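Local coordinates for protein transcriptional activator ToxR (Vibrio vulnificus, PDB 6UTC) that activates transcription as a transmembrane regulator whose periplasmic domain, the part described here, interacts with ToxS and bile salts and probably acts as a sensor, at residues E20-G24 with V25-T29. Residues are numbered along the deposited sequence; the frame is centred on the assembly and turned at random.
Sequences ENVNG and VEVLT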
loop_
_atom_site.group_PDB
_atom_site.type_symbol
_atom_site.label_atom_id
_atom_site.label_comp_id
_atom_site.label_asym_id
_atom_site.label_seq_id
_atom_site.Cartn_x
_atom_site.Cartn_y
_atom_site.Cartn_z
ATOM N N GLU A 20 9.955 -0.616 2.140
ATOM C CA GLU A 20 9.947 -1.397 3.363
ATOM C C GLU A 20 9.203 -2.685 3.079
ATOM O O GLU A 20 8.249 -2.690 2.301
ATOM C CB GLU A 20 9.226 -0.627 4.477
ATOM C CG GLU A 20 9.288 -1.283 5.840
ATOM C CD GLU A 20 8.887 -0.331 6.941
ATOM O OE1 GLU A 20 9.433 0.791 6.980
ATOM O OE2 GLU A 20 8.010 -0.709 7.746
ATOM N N ASN A 21 9.642 -3.767 3.702
ATOM C CA ASN A 21 8.841 -4.975 3.768
ATOM C C ASN A 21 8.016 -4.898 5.047
ATOM O O ASN A 21 8.576 -4.857 6.151
ATOM C CB ASN A 21 9.734 -6.215 3.779
ATOM C CG ASN A 21 8.954 -7.478 3.567
ATOM O OD1 ASN A 21 8.115 -7.844 4.388
ATOM N ND2 ASN A 21 9.214 -8.157 2.455
ATOM N N VAL A 22 6.699 -4.829 4.902
ATOM C CA VAL A 22 5.790 -4.693 6.037
ATOM C C VAL A 22 5.049 -6.018 6.178
ATOM O O VAL A 22 4.100 -6.287 5.435
ATOM C CB VAL A 22 4.819 -3.522 5.853
ATOM C CG1 VAL A 22 3.908 -3.407 7.062
ATOM C CG2 VAL A 22 5.577 -2.223 5.646
ATOM N N ASN A 23 5.490 -6.861 7.117
ATOM C CA ASN A 23 4.817 -8.126 7.426
ATOM C C ASN A 23 4.603 -8.985 6.179
ATOM O O ASN A 23 3.516 -9.516 5.935
ATOM C CB ASN A 23 3.505 -7.887 8.174
ATOM C CG ASN A 23 3.731 -7.368 9.577
ATOM O OD1 ASN A 23 4.675 -7.779 10.250
ATOM N ND2 ASN A 23 2.873 -6.461 10.020
ATOM N N GLY A 24 5.655 -9.102 5.372
ATOM C CA GLY A 24 5.615 -9.919 4.177
ATOM C C GLY A 24 5.117 -9.219 2.929
ATOM O O GLY A 24 5.191 -9.805 1.839
ATOM N N VAL A 25 4.592 -8.005 3.049
ATOM C CA VAL A 25 4.115 -7.231 1.911
ATOM C C VAL A 25 5.231 -6.274 1.516
ATOM O O VAL A 25 5.698 -5.477 2.341
ATOM C CB VAL A 25 2.826 -6.463 2.251
ATOM C CG1 VAL A 25 2.345 -5.672 1.035
ATOM C CG2 VAL A 25 1.738 -7.419 2.739
ATOM N N GLU A 26 5.673 -6.352 0.263
ATOM C CA GLU A 26 6.687 -5.425 -0.225
ATOM C C GLU A 26 6.020 -4.093 -0.508
ATOM O O GLU A 26 5.152 -4.015 -1.378
ATOM C CB GLU A 26 7.286 -5.941 -1.526
ATOM C CG GLU A 26 8.043 -7.225 -1.403
ATOM C CD GLU A 26 8.587 -7.667 -2.743
ATOM O OE1 GLU A 26 9.440 -6.946 -3.300
ATOM O OE2 GLU A 26 8.144 -8.717 -3.249
ATOM N N VAL A 27 6.438 -3.045 0.191
ATOM C CA VAL A 27 5.989 -1.694 -0.122
ATOM C C VAL A 27 7.000 -1.105 -1.091
ATOM O O VAL A 27 8.148 -0.863 -0.723
ATOM C CB VAL A 27 5.841 -0.832 1.134
ATOM C CG1 VAL A 27 5.372 0.563 0.748
ATOM C CG2 VAL A 27 4.874 -1.491 2.110
ATOM N N LEU A 28 6.563 -0.876 -2.319
ATOM C CA LEU A 28 7.423 -0.491 -3.427
ATOM C C LEU A 28 7.014 0.867 -3.960
ATOM O O LEU A 28 5.859 1.278 -3.823
ATOM C CB LEU A 28 7.281 -1.486 -4.577
ATOM C CG LEU A 28 7.618 -2.937 -4.270
ATOM C CD1 LEU A 28 7.141 -3.824 -5.414
ATOM C CD2 LEU A 28 9.114 -3.086 -4.061
ATOM N N THR A 29 7.968 1.560 -4.578
ATOM C CA THR A 29 7.666 2.785 -5.302
ATOM C C THR A 29 8.560 2.809 -6.532
ATOM O O THR A 29 9.623 2.183 -6.524
ATOM C CB THR A 29 7.860 4.029 -4.410
ATOM O OG1 THR A 29 7.283 5.181 -5.030
ATOM C CG2 THR A 29 9.315 4.321 -4.126
#
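Val-25 O is held from the facing strand by two groups: the N-H of Val-22, its N 2.8 Å away and bonded at 163°, and the CA-H of Asn-21, whose CA lies 3.5 Å from that oxygen in a weaker CH...O contact. Val-22 O accepts in return from Val-25 N at 3.0 Å, although the donor stands well above the carbonyl plane, off its lone pairs. These two N-H...O bonds illustrate how a β-hairpin with a two-residue loop closes: a type I' turn runs from Val-22 to Val-25, with Asn-23 and Gly-24 at its corners. At the positive phi of Gly-24 a CB would be jammed against Asn-23 O. With CG anti to the backbone N (chi1 -168°), Asn-21 carries its amide over the turn, where OD1 accepts from Gly-24 N at 2.9 Å, in the carbonyl plane but bent at the hydrogen (133°), an Asx motif. Its ND2 lies 4.1 Å from the aliphatic CG of Glu-26. Farther along, Val-27 N donates to Glu-20 O at 2.8 Å, nearly in line with the carbonyl, whereas the return bond from Glu-20 N to Val-27 O is weak. On the face opposite Asn-21 and Glu-26, CG2 of Val-22 meets CG2 of Val-27 at 3.7 Å. Val-22 and Val-25 pack on Val-47 of helix 40-52, Val-27 rests on Ile-43, and Glu-20 salt-bridges Arg-44.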